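Local coordinates for putative N-acetylneuraminate lyase ([Ruminococcus] gnavus ATCC 29149, PDB 6RB7), which belongs to the dihydrodipicolinate synthetase family and adopts its eight-stranded alpha/beta barrel fold, with four chains in the assembly, at residues 53-57 and 58-62; 101-104 and 105-109; 126-130 and 131-135; 170-173 and 174-178. One frame throughout, in Å; residues are numbered along the deposited sequence. Where two conformers were deposited one is given.

Contact 1 of 4, residues 53-57 and 58-62; sequences GNISP and EGVQG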
loop_
_atom_site.group_PDB
_atom_site.type_symbol
_atom_site.label_atom_id
_atom_site.label_comp_id
_atom_site.label_asym_id
_atom_site.label_seq_id
_atom_site.Cartn_x
_atom_site.Cartn_y
_atom_site.Cartn_z
ATOM N N GLY A 53 -34.893 11.495 6.756
ATOM C CA GLY A 53 -33.742 10.603 6.480
ATOM C C GLY A 53 -34.110 9.135 6.454
ATOM O O GLY A 53 -33.196 8.284 6.462
ATOM N N ASN A 54 -35.384 8.765 6.426
ATOM C CA ASN A 54 -35.771 7.351 6.261
ATOM C C ASN A 54 -35.891 7.046 4.777
ATOM O O ASN A 54 -36.086 7.991 4.009
ATOM C CB ASN A 54 -37.041 6.980 7.021
ATOM C CG ASN A 54 -36.719 6.924 8.498
ATOM O OD1 ASN A 54 -37.267 7.730 9.245
ATOM N ND2 ASN A 54 -35.771 6.054 8.882
ATOM N N ILE A 55 -35.888 5.760 4.416
ATOM C CA ILE A 55 -36.109 5.357 3.007
ATOM C C ILE A 55 -37.498 5.856 2.609
ATOM O O ILE A 55 -38.476 5.658 3.386
ATOM C CB ILE A 55 -35.959 3.839 2.784
ATOM C CG1 ILE A 55 -34.511 3.376 3.020
ATOM C CG2 ILE A 55 -36.439 3.479 1.399
ATOM C CD1 ILE A 55 -33.517 4.008 2.130
ATOM N N SER A 56 -37.575 6.508 1.461
ATOM C CA SER A 56 -38.844 7.020 0.889
ATOM C C SER A 56 -39.357 6.043 -0.159
ATOM O O SER A 56 -38.823 5.975 -1.280
ATOM C CB SER A 56 -38.625 8.383 0.305
ATOM O OG SER A 56 -39.808 8.812 -0.352
ATOM N N PRO A 57 -40.465 5.324 0.091
ATOM C CA PRO A 57 -41.068 4.504 -0.964
ATOM C C PRO A 57 -41.365 5.313 -2.233
ATOM O O PRO A 57 -41.059 4.855 -3.350
ATOM C CB PRO A 57 -42.333 3.957 -0.295
ATOM C CG PRO A 57 -41.935 3.884 1.155
ATOM C CD PRO A 57 -41.138 5.154 1.396
ATOM N N GLU A 58 -41.955 6.505 -2.094
ATOM C CA GLU A 58 -42.297 7.357 -3.262
ATOM C C GLU A 58 -41.013 7.807 -3.979
ATOM O O GLU A 58 -41.010 7.820 -5.226
ATOM C CB GLU A 58 -43.137 8.556 -2.802
ATOM C CG GLU A 58 -44.387 8.108 -2.040
ATOM C CD GLU A 58 -44.365 8.141 -0.508
ATOM O OE1 GLU A 58 -43.424 7.551 0.172
ATOM O OE2 GLU A 58 -45.316 8.756 0.023
ATOM N N GLY A 59 -39.961 8.139 -3.238
ATOM C CA GLY A 59 -38.662 8.519 -3.826
ATOM C C GLY A 59 -38.052 7.389 -4.604
ATOM O O GLY A 59 -37.575 7.601 -5.733
ATOM N N VAL A 60 -38.086 6.185 -4.034
ATOM C CA VAL A 60 -37.547 4.982 -4.729
ATOM C C VAL A 60 -38.339 4.750 -6.025
ATOM O O VAL A 60 -37.748 4.496 -7.091
ATOM C CB VAL A 60 -37.557 3.747 -3.818
ATOM C CG1 VAL A 60 -37.226 2.484 -4.618
ATOM C CG2 VAL A 60 -36.657 3.887 -2.613
ATOM N N GLN A 61 -39.677 4.832 -5.963
ATOM C CA GLN A 61 -40.472 4.585 -7.172
ATOM C C GLN A 61 -40.150 5.656 -8.221
ATOM O O GLN A 61 -40.025 5.304 -9.396
ATOM C CB GLN A 61 -41.956 4.526 -6.810
ATOM C CG GLN A 61 -42.314 3.349 -5.959
ATOM C CD GLN A 61 -43.795 3.308 -5.661
ATOM O OE1 GLN A 61 -44.600 3.947 -6.368
ATOM N NE2 GLN A 61 -44.138 2.621 -4.579
ATOM N N GLY A 62 -39.972 6.902 -7.797
ATOM C CA GLY A 62 -39.622 8.017 -8.694
ATOM C C GLY A 62 -38.327 7.739 -9.439
ATOM O O GLY A 62 -38.236 7.909 -10.665
HETATM O O HOH W 1 -41.770 9.068 1.629
#
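Glu58 folds back over the residues that precede it, and its chain can be followed outward from the backbone. CB lies 3.7 Å from Pro57 C and, more loosely, beside Ser56 OG. CG stays near Pro57 C. At the next bond the chain bends sharply (chi2 99°), which swings the carboxylate back alongside the proline ring instead of out along the helix. OE1 then rests 3.5 Å from Pro57 CD, the two side chains running in the same direction. Glu58 OE1 also accepts from a water at 2.7 Å, and Ser56 OG is 2.8 Å from that same water, so the serine and the carboxylate are bridged without touching.

Ser56 is the N-cap of helix 57-70, with a proline in the first helical position. Its OG, set anti to the backbone N (chi1 174°), reaches forward to take the N-H of Gly59 at 3.0 Å. This supplies an acceptor to an amide of the first turn. The regular bonds begin at once: Val60 N donates to Ser56 O at 2.9 Å, and Gln61 N to Pro57 O at 3.0 Å. On the buried flank Val60 CG2 meets Ile55 CG2 at 4.0 Å, the side chains crossing at a slant; Ile94 of helix 89-103 packs on Ile55, and Phe45 on Val60. Gln61 lays CG near Pro57 O, while its NE2 continues to Asn98 OD1 on helix 89-103.

Contact 2 of 4, residues 101-104 and 105-109; sequences KVAE and GKLTV
The carboxylate of Glu104 is the flat group that meets Lys106, and it does so through OE1. Lys106 CE is 3.3 Å from Glu104 OE1 and stands off one face of the carboxylate plane. A water lies off the opposite face and donates to OE1 at 3.2 Å. The same water accepts from Lys106 NZ at 3.1 Å, closing a water bridge between the two charges. Their direct separation, 4.1 Å from OE1 to NZ, is beyond a salt bridge. The two chains run side by side, and the bend at the last lysine torsion (chi4 -59°) turns NZ aside to the water. Both side chains are exposed, and Glu104 touches a crystal neighbour, which may influence its pose.

The amide of Lys106 reaches back to Ala103 O at 2.9 Å, with an N-H...O angle of 160°, although it sits 43° above the carbonyl plane. On the buried side of the turn Ala103 CB meets Leu107 CD1 at 4.2 Å. That small apolar patch is buried, and Leu107 continues onto Val68 and Val72.

Glu104 and Gly105 both take positive phi, which makes Ala103 to Lys106 a type I' beta turn. It reverses the chain directly after helix 89-103 and feeds it into strand 108-112, the helix-to-strand half of a beta-alpha-beta unit in an alpha/beta barrel.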
loop_
_atom_site.group_PDB
_atom_site.type_symbol
_atom_site.label_atom_id
_atom_site.label_comp_id
_atom_site.label_asym_id
_atom_site.label_seq_id
_atom_site.Cartn_x
_atom_site.Cartn_y
_atom_site.Cartn_z
ATOM N N LYS A 101 -41.848 -2.850 -7.531
ATOM C CA LYS A 101 -43.269 -2.412 -7.613
ATOM C C LYS A 101 -43.489 -1.696 -8.936
ATOM O O LYS A 101 -44.650 -1.787 -9.423
ATOM C CB LYS A 101 -43.653 -1.441 -6.497
ATOM C CG LYS A 101 -44.336 -2.008 -5.275
ATOM C CD LYS A 101 -45.255 -0.991 -4.601
ATOM C CE LYS A 101 -45.586 -1.346 -3.162
ATOM N NZ LYS A 101 -44.409 -1.232 -2.258
ATOM N N VAL A 102 -42.531 -0.922 -9.451
ATOM C CA VAL A 102 -42.864 0.014 -10.567
ATOM C C VAL A 102 -41.989 -0.283 -11.754
ATOM O O VAL A 102 -42.191 0.392 -12.787
ATOM C CB VAL A 102 -42.761 1.509 -10.197
ATOM C CG1 VAL A 102 -43.774 1.890 -9.141
ATOM C CG2 VAL A 102 -41.398 1.857 -9.715
ATOM N N ALA A 103 -41.057 -1.225 -11.698
ATOM C CA ALA A 103 -40.160 -1.453 -12.840
ATOM C C ALA A 103 -40.893 -2.094 -14.025
ATOM O O ALA A 103 -40.400 -1.994 -15.170
ATOM C CB ALA A 103 -38.987 -2.287 -12.394
ATOM N N GLU A 104 -41.959 -2.806 -13.747
ATOM C CA GLU A 104 -42.854 -3.384 -14.783
ATOM C C GLU A 104 -42.052 -4.322 -15.694
ATOM O O GLU A 104 -42.369 -4.341 -16.882
ATOM C CB GLU A 104 -43.497 -2.253 -15.602
ATOM C CG GLU A 104 -44.443 -1.394 -14.778
ATOM C CD GLU A 104 -45.318 -0.436 -15.583
ATOM O OE1 GLU A 104 -45.243 -0.437 -16.830
ATOM O OE2 GLU A 104 -46.044 0.345 -14.961
ATOM N N GLY A 105 -41.028 -5.034 -15.187
ATOM C CA GLY A 105 -40.207 -5.938 -16.013
ATOM C C GLY A 105 -39.335 -5.208 -17.038
ATOM O O GLY A 105 -38.775 -5.865 -17.919
ATOM N N LYS A 106 -39.209 -3.880 -16.976
ATOM C CA LYS A 106 -38.520 -3.106 -18.007
ATOM C C LYS A 106 -37.024 -3.015 -17.717
ATOM O O LYS A 106 -36.300 -2.458 -18.544
ATOM C CB LYS A 106 -39.180 -1.739 -18.104
ATOM C CG LYS A 106 -40.579 -1.833 -18.731
ATOM C CD LYS A 106 -41.290 -0.517 -18.823
ATOM C CE LYS A 106 -42.787 -0.646 -19.021
ATOM N NZ LYS A 106 -43.126 -1.388 -20.254
ATOM N N LEU A 107 -36.585 -3.458 -16.542
ATOM C CA LEU A 107 -35.176 -3.318 -16.102
ATOM C C LEU A 107 -34.655 -4.683 -15.704
ATOM O O LEU A 107 -35.334 -5.379 -14.937
ATOM C CB LEU A 107 -35.062 -2.374 -14.902
ATOM C CG LEU A 107 -35.401 -0.913 -15.180
ATOM C CD1 LEU A 107 -35.619 -0.186 -13.897
ATOM C CD2 LEU A 107 -34.289 -0.255 -16.000
ATOM N N THR A 108 -33.414 -4.970 -16.070
ATOM C CA THR A 108 -32.675 -6.062 -15.417
ATOM C C THR A 108 -32.393 -5.567 -13.997
ATOM O O THR A 108 -31.909 -4.429 -13.852
ATOM C CB THR A 108 -31.405 -6.404 -16.168
ATOM O OG1 THR A 108 -31.768 -6.846 -17.486
ATOM C CG2 THR A 108 -30.581 -7.466 -15.478
ATOM N N VAL A 109 -32.671 -6.355 -12.980
ATOM C CA VAL A 109 -32.475 -5.912 -11.587
ATOM C C VAL A 109 -31.414 -6.791 -10.951
ATOM O O VAL A 109 -31.624 -8.029 -10.846
ATOM C CB VAL A 109 -33.771 -5.873 -10.768
ATOM C CG1 VAL A 109 -33.480 -5.483 -9.328
ATOM C CG2 VAL A 109 -34.770 -4.924 -11.400
HETATM O O HOH W 2 -46.111 -1.869 -19.601
#

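Contact 3 of 4, residues 126-130 and 131-135; sequences RHAEG and LGVDA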
loop_
_atom_site.group_PDB
_atom_site.type_symbol
_atom_site.label_atom_id
_atom_site.label_comp_id
_atom_site.label_asym_id
_atom_site.label_seq_id
_atom_site.Cartn_x
_atom_site.Cartn_y
_atom_site.Cartn_z
ATOM N N ARG A 126 -32.567 -14.136 0.247
ATOM C CA ARG A 126 -33.858 -14.865 0.209
ATOM C C ARG A 126 -34.954 -13.883 -0.178
ATOM O O ARG A 126 -35.806 -14.239 -1.025
ATOM C CB ARG A 126 -34.123 -15.488 1.581
ATOM C CG ARG A 126 -35.391 -16.318 1.677
ATOM C CD ARG A 126 -35.431 -16.878 3.112
ATOM N NE ARG A 126 -34.306 -17.819 3.322
ATOM C CZ ARG A 126 -33.184 -17.622 4.051
ATOM N NH1 ARG A 126 -32.982 -16.505 4.736
ATOM N NH2 ARG A 126 -32.248 -18.560 4.083
ATOM N N HIS A 127 -34.940 -12.680 0.403
ATOM C CA HIS A 127 -35.949 -11.645 0.104
ATOM C C HIS A 127 -35.886 -11.280 -1.382
ATOM O O HIS A 127 -36.952 -11.152 -2.036
ATOM C CB HIS A 127 -35.770 -10.470 1.049
ATOM C CG HIS A 127 -36.628 -9.306 0.732
ATOM N ND1 HIS A 127 -36.190 -8.281 -0.093
ATOM C CD2 HIS A 127 -37.868 -8.980 1.156
ATOM C CE1 HIS A 127 -37.142 -7.369 -0.138
ATOM N NE2 HIS A 127 -38.185 -7.765 0.618
ATOM N N ALA A 128 -34.674 -11.098 -1.921
ATOM C CA ALA A 128 -34.488 -10.714 -3.328
ATOM C C ALA A 128 -34.997 -11.811 -4.263
ATOM O O ALA A 128 -35.673 -11.498 -5.266
ATOM C CB ALA A 128 -33.027 -10.341 -3.583
ATOM N N GLU A 129 -34.693 -13.069 -3.977
ATOM C CA GLU A 129 -35.177 -14.183 -4.812
ATOM C C GLU A 129 -36.717 -14.209 -4.727
ATOM O O GLU A 129 -37.390 -14.445 -5.758
ATOM C CB GLU A 129 -34.553 -15.495 -4.407
ATOM C CG GLU A 129 -35.099 -16.623 -5.249
ATOM C CD GLU A 129 -34.309 -17.914 -5.193
ATOM O OE1 GLU A 129 -33.207 -17.974 -5.734
ATOM O OE2 GLU A 129 -34.831 -18.862 -4.624
ATOM N N GLY A 130 -37.270 -13.919 -3.581
ATOM C CA GLY A 130 -38.738 -13.872 -3.406
ATOM C C GLY A 130 -39.387 -12.837 -4.305
ATOM O O GLY A 130 -40.568 -13.020 -4.696
ATOM N N LEU A 131 -38.682 -11.759 -4.644
ATOM C CA LEU A 131 -39.205 -10.696 -5.534
ATOM C C LEU A 131 -38.856 -10.950 -6.999
ATOM O O LEU A 131 -39.232 -10.107 -7.823
ATOM C CB LEU A 131 -38.628 -9.348 -5.074
ATOM C CG LEU A 131 -39.176 -8.850 -3.739
ATOM C CD1 LEU A 131 -38.517 -7.530 -3.397
ATOM C CD2 LEU A 131 -40.690 -8.647 -3.810
ATOM N N GLY A 132 -38.076 -11.982 -7.317
ATOM C CA GLY A 132 -37.776 -12.345 -8.712
ATOM C C GLY A 132 -36.766 -11.402 -9.350
ATOM O O GLY A 132 -36.847 -11.126 -10.570
ATOM N N VAL A 133 -35.756 -10.993 -8.587
ATOM C CA VAL A 133 -34.658 -10.205 -9.200
ATOM C C VAL A 133 -33.939 -11.099 -10.222
ATOM O O VAL A 133 -33.971 -12.346 -10.126
ATOM C CB VAL A 133 -33.676 -9.673 -8.144
ATOM C CG1 VAL A 133 -34.365 -8.767 -7.156
ATOM C CG2 VAL A 133 -32.926 -10.795 -7.461
ATOM N N ASP A 134 -33.225 -10.496 -11.159
ATOM C CA ASP A 134 -32.432 -11.230 -12.153
ATOM C C ASP A 134 -31.199 -11.824 -11.493
ATOM O O ASP A 134 -30.851 -13.008 -11.775
ATOM C CB ASP A 134 -32.081 -10.332 -13.326
ATOM C CG ASP A 134 -33.348 -9.919 -14.059
ATOM O OD1 ASP A 134 -33.840 -10.747 -14.862
ATOM O OD2 ASP A 134 -33.876 -8.837 -13.739
ATOM N N ALA A 135 -30.531 -11.049 -10.650
ATOM C CA ALA A 135 -29.296 -11.495 -9.997
ATOM C C ALA A 135 -29.204 -10.874 -8.616
ATOM O O ALA A 135 -29.768 -9.779 -8.391
ATOM C CB ALA A 135 -28.083 -11.120 -10.850
#
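Ala128 and Val133 form the tight, buried half of this helix end. Ala128 CB sits 3.9 Å from Val133 CG2, and Val133 CG1 is nearly as close. With CG1 anti to the carbonyl carbon (chi1 -60°), CG2 falls between the backbone N and the carbonyl carbon, and both methyls face Ala128, each also lying close to Ala128 O. The second tight point is Leu131 CD1, 3.5 Å from His127 CE1; the methyl approaches the ring obliquely. His127 is held from beyond the segments by NE2 bonding to Glu97 OE2.

The backbone bonds of the last turn are mostly weak. Leu131 N divides its hydrogen between His127 O at 3.2 Å and Ala128 O at 3.1 Å, and both bonds are weak. Gly132 N gives the firmer bond, to Glu129 O at 3.0 Å, although it stands 67° above that carbonyl plane. Val133 N points almost straight at Ala128 O but over a long 3.4 Å, a weak bond. With positive phi at Gly132, the last two bonds define a Schellman motif, and the Ala128-Val133 pair is the apolar contact that commonly accompanies it. Toward solvent, Gly130 and Gly132 are exposed, and Leu131, partly exposed, has its side chain about 4 Å from a bound glycerol.

Within the barrel, helix 118-130 ends here and the chain turns toward strand 135-138. Leu96 of helix 89-103 covers Ala128 and Leu131, Val109 and Ala111 of strand 108-112 pack on Val133 and Ala128 respectively, and Glu129 reaches Asn164 and Thr165 in the loop before strand 166-171.

Contact 4 of 4, residues 170-173 and 174-178; sequences YNIP and QLAGV. With GOL (glycerol), chain J.
Backbone bonds dominate the meeting of Ile172 and Pro173 with the residues that follow. Ile172 O accepts twice: from Ala176 N at 2.9 Å, in a nearly straight bond (N-H...O 172°), and from Leu175 N at 3.1 Å, well above the carbonyl plane. Pro173 O takes Gly177 N at 2.9 Å, where positive phi ends the helix. A CA-H...O contact, Pro173 CA to Val178 O at 3.4 Å, adds to these.

Apolar contact comes from Ile172 CD1 against Leu175 CD1, at 3.6 Å in one of two deposited Ile172 conformers and so doubtful in detail. Tyr143 of the second subunit packs on both residues.

Among side-chain polar groups, Gln174 bends at chi2 (96°) so that OE1 lies over the proline, 3.3 Å from Pro173 CD. That oxygen is buried without a polar partner, whereas NE2 bonds to Ser200 O.

Water-mediated bonding ties the ends together: one water donates to Asn171 OD1 and to Val178 O, and accepts from Ile172 N at 2.9 Å. In a glycerol, probably from the crystallisation liquor, O2 gives a weak bond to Gln174 O and O3 lies 3.0 Å from Pro173 O; the molecule also bonds His145 of the second subunit.

Ile172 is the N-cap of the single-turn helix 173-176, which follows strand 166-171 at its C-terminal end, the end of the strands where alpha/beta barrels characteristically place their active sites.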
loop_
_atom_site.group_PDB
_atom_site.type_symbol
_atom_site.label_atom_id
_atom_site.label_comp_id
_atom_site.label_asym_id
_atom_site.label_seq_id
_atom_site.Cartn_x
_atom_site.Cartn_y
_atom_site.Cartn_z
ATOM N N TYR A 170 -18.695 -8.849 -6.514
ATOM C CA TYR A 170 -18.274 -7.441 -6.665
ATOM C C TYR A 170 -16.852 -7.320 -6.137
ATOM O O TYR A 170 -16.633 -7.408 -4.908
ATOM C CB TYR A 170 -19.271 -6.495 -6.019
ATOM C CG TYR A 170 -19.148 -5.076 -6.508
ATOM C CD1 TYR A 170 -18.055 -4.318 -6.195
ATOM C CD2 TYR A 170 -20.124 -4.503 -7.322
ATOM C CE1 TYR A 170 -17.945 -3.001 -6.613
ATOM C CE2 TYR A 170 -19.983 -3.212 -7.810
ATOM C CZ TYR A 170 -18.873 -2.472 -7.486
ATOM O OH TYR A 170 -18.713 -1.175 -7.921
ATOM N N ASN A 171 -15.887 -7.089 -7.048
ATOM C CA ASN A 171 -14.457 -6.966 -6.686
ATOM C C ASN A 171 -14.123 -5.500 -6.466
ATOM O O ASN A 171 -14.217 -4.720 -7.404
ATOM C CB ASN A 171 -13.577 -7.603 -7.753
ATOM C CG ASN A 171 -12.120 -7.635 -7.378
ATOM O OD1 ASN A 171 -11.802 -7.979 -6.241
ATOM N ND2 ASN A 171 -11.236 -7.255 -8.306
ATOM N N ILE A 172 -13.778 -5.131 -5.245
ATOM C CA ILE A 172 -13.452 -3.716 -4.895
ATOM C C ILE A 172 -12.364 -3.720 -3.826
ATOM O O ILE A 172 -12.589 -3.359 -2.673
ATOM C CB ILE A 172 -14.737 -2.952 -4.544
ATOM C CG1 ILE A 172 -14.428 -1.472 -4.290
ATOM C CG2 ILE A 172 -15.516 -3.618 -3.420
ATOM C CD1 ILE A 172 -15.539 -0.548 -4.714
ATOM N N PRO A 173 -11.148 -4.180 -4.176
ATOM C CA PRO A 173 -10.106 -4.411 -3.180
ATOM C C PRO A 173 -9.714 -3.137 -2.443
ATOM O O PRO A 173 -9.330 -3.236 -1.249
ATOM C CB PRO A 173 -8.933 -5.018 -3.934
ATOM C CG PRO A 173 -9.214 -4.699 -5.387
ATOM C CD PRO A 173 -10.720 -4.590 -5.521
ATOM N N GLN A 174 -9.789 -1.997 -3.109
ATOM C CA GLN A 174 -9.390 -0.684 -2.531
ATOM C C GLN A 174 -10.219 -0.356 -1.298
ATOM O O GLN A 174 -9.723 0.374 -0.422
ATOM C CB GLN A 174 -9.699 0.477 -3.477
ATOM C CG GLN A 174 -9.138 0.415 -4.866
ATOM C CD GLN A 174 -10.156 -0.153 -5.822
ATOM O OE1 GLN A 174 -10.509 -1.311 -5.695
ATOM N NE2 GLN A 174 -10.614 0.658 -6.771
ATOM N N LEU A 175 -11.474 -0.776 -1.260
ATOM C CA LEU A 175 -12.396 -0.487 -0.120
ATOM C C LEU A 175 -12.562 -1.715 0.764
ATOM O O LEU A 175 -12.609 -1.549 1.998
ATOM C CB LEU A 175 -13.744 0.009 -0.613
ATOM C CG LEU A 175 -13.707 1.192 -1.579
ATOM C CD1 LEU A 175 -15.104 1.650 -1.884
ATOM C CD2 LEU A 175 -12.829 2.320 -1.042
ATOM N N ALA A 176 -12.738 -2.900 0.195
ATOM C CA ALA A 176 -12.978 -4.116 0.995
ATOM C C ALA A 176 -11.718 -4.589 1.708
ATOM O O ALA A 176 -11.869 -5.256 2.760
ATOM C CB ALA A 176 -13.532 -5.213 0.122
ATOM N N GLY A 177 -10.520 -4.336 1.154
ATOM C CA GLY A 177 -9.240 -4.735 1.732
ATOM C C GLY A 177 -8.778 -6.112 1.325
ATOM O O GLY A 177 -7.663 -6.531 1.706
ATOM N N VAL A 178 -9.613 -6.839 0.571
ATOM C CA VAL A 178 -9.295 -8.156 0.003
ATOM C C VAL A 178 -9.726 -8.134 -1.466
ATOM O O VAL A 178 -10.676 -7.433 -1.794
ATOM C CB VAL A 178 -9.949 -9.326 0.767
ATOM C CG1 VAL A 178 -9.365 -9.492 2.159
ATOM C CG2 VAL A 178 -11.456 -9.178 0.851
HETATM C C1 GOL J . -7.936 -1.147 4.307
HETATM O O1 GOL J . -7.475 -2.495 4.377
HETATM C C2 GOL J . -8.520 -0.818 2.949
HETATM O O2 GOL J . -9.128 0.469 3.012
HETATM C C3 GOL J . -7.497 -0.824 1.828
HETATM O O3 GOL J . -7.680 -1.929 0.947
HETATM O O HOH W 3 -12.733 -7.322 -3.683
#

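In the fold
All four contacts mix buried and exposed residues. Contact 1 starts a helix, contacts 2 and 3 finish helices and lead into neighbouring strands, and contact 4 spans the end of a strand and the short helix after it. Contacts 1 and 2 touch where Gln61 meets Lys101 and Val102, on the paired helices 57-70 and 89-103. Contacts 2 and 3 meet where Val109 probably bonds the Asp134 carboxylate and the backbone of Ala135. Contact 4 touches none of the others. Water bridges charged or hydroxyl side chains in contacts 1 and 2; contact 3 relies on backbone and apolar pairs; contact 4 has its own water bridge and packs on the second subunit, which contact 1 reaches through Asn54.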